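Probable protein phosphatase 2C 50 (Oryza sativa subsp. japonica, PDB 5ZCG) probably removes phosphate from phosphoserine and phosphothreonine residues of other proteins, as a metal-dependent phosphatase of the PP2C family. Local coordinates at residues D115-S119 with G120-R124; D253-N257 with E258-K262. The protein carries 5 engineered substitutions. One frame throughout, in Å; residues are numbered along the deposited sequence.

Contact 1: residues D115-S119 with G120-R124; sequences DDEVS and GRVTR
D116 and E117 meet G120, R121 and V122 in a Schellman motif that ends helix 99-118. The backbone evidence is a pair of bonds: R121 N donates to D116 O (2.9 Å, N-H...O 133°), and G120 N reaches E117 O more weakly (3.3 Å). G120 makes the turn at positive phi, 74°, where a beta carbon would clash with S119 O. V122 N adds a weak, long third bond to D116 O.

Side-chain carbons pack across the turn. Methyl CG2 of V122, lodged between its own backbone N and carbonyl carbon, lies 3.7 Å from E117 CG and also touches D116 CB. The extended E117 chain then lays CD, its carboxylate carbon, 3.9 Å from R124 CB.

The polar contacts centre on the E117 carboxylate. OE1 makes a salt bridge with R75 and accepts from a water (2.8 Å) that also donates to T123 O; OE2 is hydrogen-bonded with Y71 OH. With the carboxylate and CG gone, as in an alanine, R75 would probably lose this charge partner, Y71 its carboxylate mate and the V122 methyl part of its cover.

R121, bent at chi2 and chi3, folds back over the helix end, so that S119 O sits 3.4 Å above the centre of its guanidinium face.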
# COMPACT_ATOMS: atom_id res chain seq x y z
N ASP A 115 -0.70 2.90 11.36
CA ASP A 115 -1.18 3.83 10.33
C ASP A 115 -1.13 5.27 10.83
O ASP A 115 -0.66 6.17 10.13
CB ASP A 115 -2.60 3.45 9.90
CG ASP A 115 -3.09 4.26 8.70
OD1 ASP A 115 -2.61 4.01 7.57
OD2 ASP A 115 -3.96 5.14 8.89
N ASP A 116 -1.61 5.50 12.06
CA ASP A 116 -1.61 6.85 12.64
C ASP A 116 -0.19 7.38 12.82
O ASP A 116 0.05 8.58 12.67
CB ASP A 116 -2.34 6.84 13.99
CG ASP A 116 -3.85 6.79 13.84
OD1 ASP A 116 -4.36 7.17 12.77
OD2 ASP A 116 -4.52 6.37 14.81
N GLU A 117 0.75 6.50 13.16
CA GLU A 117 2.14 6.92 13.25
C GLU A 117 2.68 7.31 11.87
O GLU A 117 3.41 8.30 11.74
CB GLU A 117 2.99 5.82 13.86
CG GLU A 117 2.72 5.59 15.34
CD GLU A 117 3.58 4.47 15.92
OE1 GLU A 117 3.41 4.17 17.13
OE2 GLU A 117 4.41 3.90 15.18
N VAL A 118 2.33 6.53 10.84
CA VAL A 118 2.80 6.83 9.49
C VAL A 118 2.27 8.18 9.03
O VAL A 118 3.02 9.00 8.50
CB VAL A 118 2.40 5.70 8.53
CG1 VAL A 118 2.44 6.19 7.09
CG2 VAL A 118 3.31 4.50 8.71
N SER A 119 0.99 8.44 9.27
CA SER A 119 0.36 9.68 8.80
C SER A 119 0.59 10.86 9.73
O SER A 119 0.08 11.95 9.45
CB SER A 119 -1.14 9.47 8.61
OG SER A 119 -1.77 9.07 9.82
N GLY A 120 1.32 10.68 10.83
CA GLY A 120 1.58 11.79 11.73
C GLY A 120 0.40 12.20 12.59
O GLY A 120 0.42 13.30 13.16
N ARG A 121 -0.63 11.36 12.71
CA ARG A 121 -1.76 11.68 13.57
C ARG A 121 -1.45 11.49 15.05
O ARG A 121 -2.10 12.12 15.89
CB ARG A 121 -2.97 10.83 13.19
CG ARG A 121 -3.40 10.95 11.74
CD ARG A 121 -3.79 12.38 11.36
NE ARG A 121 -3.50 12.66 9.95
CZ ARG A 121 -2.79 13.70 9.52
NH1 ARG A 121 -2.28 14.57 10.38
NH2 ARG A 121 -2.59 13.87 8.22
N VAL A 122 -0.48 10.64 15.39
CA VAL A 122 -0.03 10.45 16.76
C VAL A 122 1.49 10.53 16.78
O VAL A 122 2.16 10.39 15.76
CB VAL A 122 -0.50 9.10 17.37
CG1 VAL A 122 -2.01 9.03 17.43
CG2 VAL A 122 0.08 7.93 16.59
N THR A 123 2.03 10.76 17.98
CA THR A 123 3.47 10.82 18.16
C THR A 123 4.05 9.42 18.30
O THR A 123 3.40 8.50 18.79
CB THR A 123 3.82 11.66 19.39
OG1 THR A 123 3.02 11.23 20.49
CG2 THR A 123 3.55 13.14 19.13
N ARG A 124 5.29 9.27 17.84
CA ARG A 124 5.99 7.99 17.88
C ARG A 124 7.34 8.17 18.56
O ARG A 124 7.89 9.28 18.58
CB ARG A 124 6.15 7.39 16.46
CG ARG A 124 6.81 8.31 15.44
CD ARG A 124 6.91 7.66 14.06
NE ARG A 124 7.74 8.42 13.13
CZ ARG A 124 7.38 9.57 12.57
NH1 ARG A 124 6.19 10.11 12.86
NH2 ARG A 124 8.20 10.19 11.75
O HOH W 1 2.26 5.96 18.90

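Contact 2: residues D253-N257 with E258-K262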
# COMPACT_ATOMS: atom_id res chain seq x y z
N ASP A 253 0.65 -13.29 -8.03
CA ASP A 253 0.18 -12.87 -9.35
C ASP A 253 0.42 -13.96 -10.40
O ASP A 253 -0.36 -14.08 -11.34
CB ASP A 253 0.85 -11.56 -9.77
CG ASP A 253 0.20 -10.34 -9.11
OD1 ASP A 253 -0.96 -10.45 -8.67
OD2 ASP A 253 0.86 -9.28 -9.03
N VAL A 254 1.48 -14.75 -10.25
CA VAL A 254 1.85 -15.75 -11.25
C VAL A 254 1.84 -17.18 -10.72
O VAL A 254 1.99 -18.11 -11.52
CB VAL A 254 3.23 -15.44 -11.87
CG1 VAL A 254 3.20 -14.08 -12.57
CG2 VAL A 254 4.32 -15.49 -10.80
N VAL A 255 1.70 -17.39 -9.41
CA VAL A 255 1.70 -18.74 -8.84
C VAL A 255 0.43 -18.91 -8.02
O VAL A 255 0.08 -18.04 -7.22
CB VAL A 255 2.95 -19.00 -7.99
CG1 VAL A 255 2.93 -20.41 -7.43
CG2 VAL A 255 4.22 -18.78 -8.81
N SER A 256 -0.25 -20.04 -8.21
CA SER A 256 -1.46 -20.31 -7.46
C SER A 256 -1.13 -20.79 -6.04
O SER A 256 0.00 -21.16 -5.73
CB SER A 256 -2.31 -21.35 -8.18
OG SER A 256 -1.65 -22.60 -8.22
N ASN A 257 -2.16 -20.78 -5.18
CA ASN A 257 -2.01 -21.31 -3.83
C ASN A 257 -1.57 -22.78 -3.86
O ASN A 257 -0.70 -23.19 -3.08
CB ASN A 257 -3.33 -21.17 -3.06
CG ASN A 257 -3.73 -19.73 -2.84
OD1 ASN A 257 -2.94 -18.81 -3.06
ND2 ASN A 257 -4.97 -19.52 -2.41
N GLU A 258 -2.15 -23.56 -4.77
CA GLU A 258 -1.88 -24.99 -4.86
C GLU A 258 -0.43 -25.25 -5.25
O GLU A 258 0.27 -26.06 -4.62
CB GLU A 258 -2.83 -25.63 -5.88
CG GLU A 258 -4.33 -25.50 -5.56
CD GLU A 258 -4.87 -24.07 -5.61
OE1 GLU A 258 -4.17 -23.15 -6.09
OE2 GLU A 258 -6.02 -23.86 -5.15
N GLU A 259 0.06 -24.55 -6.28
CA GLU A 259 1.44 -24.75 -6.72
C GLU A 259 2.42 -24.30 -5.66
O GLU A 259 3.44 -24.96 -5.43
CB GLU A 259 1.69 -24.01 -8.04
CG GLU A 259 3.07 -24.30 -8.64
CD GLU A 259 3.20 -23.83 -10.08
OE1 GLU A 259 2.59 -22.81 -10.44
OE2 GLU A 259 3.93 -24.49 -10.84
N ALA A 260 2.13 -23.17 -5.00
CA ALA A 260 3.01 -22.68 -3.94
C ALA A 260 3.11 -23.69 -2.80
O ALA A 260 4.21 -23.98 -2.31
CB ALA A 260 2.53 -21.33 -3.43
N CYS A 261 1.97 -24.24 -2.37
CA CYS A 261 1.99 -25.22 -1.28
C CYS A 261 2.77 -26.47 -1.67
O CYS A 261 3.62 -26.95 -0.91
CB CYS A 261 0.56 -25.57 -0.88
SG CYS A 261 -0.24 -24.29 0.10
N LYS A 262 2.48 -27.01 -2.86
CA LYS A 262 3.18 -28.21 -3.30
C LYS A 262 4.69 -27.97 -3.37
O LYS A 262 5.48 -28.75 -2.81
CB LYS A 262 2.63 -28.66 -4.66
CG LYS A 262 1.22 -29.22 -4.57
CD LYS A 262 0.70 -29.73 -5.91
CE LYS A 262 -0.78 -30.06 -5.82
NZ LYS A 262 -1.11 -30.73 -4.52
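S256 OG accepts the backbone N-H of E259 at 3.2 Å and 168°, which identifies S256 as the N-cap of helix 257-274. The hydroxyl is placed for this by a chi1 of 66°, which sets OG between the residue's own N and carbonyl carbon, facing the first turn. From the other end of the same residue, S256 O takes A260 N at 3.0 Å. N257 O receives C261 N at the same length, continuing the regular helical pattern.

A hydrophobic staple backs the cap. V255, just before the N-cap, has CG1 anti to its N (chi1 -179°), and this methyl reaches 4.1 Å from A260 CB and 3.9 Å from E259 CB. The valine and the E259 chain cross at about a right angle, the methyl meeting the glutamate's aliphatic part.

The E258 chain curls back over the helix start, bringing OE1 3.3 Å from S256 CB. Its carboxylate would probably be favoured beside the positive end of the helix dipole. E259 OE1 makes a long, weak ion pair with K307, whose ammonium group also makes a weak hydrogen bond with V254 O.

Further out, R165 hydrogen-bonds with N257 OD1, at the side chain's contact with the sheet. N257 and C261 rest on V167 of strand 165-170 and, with E258, on P174 of strand 173-176, while W252 of helix 249-252 touches N257 and A260.

Overall arrangement
The two contacts mark opposite ends of helices: contact 1 closes helix 99-118, and contact 2, later in the chain, opens helix 257-274. Their centres are 36 Å apart and their nearest atoms about 22 Å, on opposite sides of the chain's centre, so neither touches the other. Both belong to the PP2C domain, a beta sandwich flanked by helices. Contact 1 adjoins helix 67-91, whereas contact 2 lies against the five-stranded antiparallel sheet. The magnesium ligand D249 belongs to helix 249-252, just ahead of contact 2, yet the V255 side chain remains about 13 Å from a magnesium ion. Neither contact contains a residue of the magnesium sites; each sets a helix end.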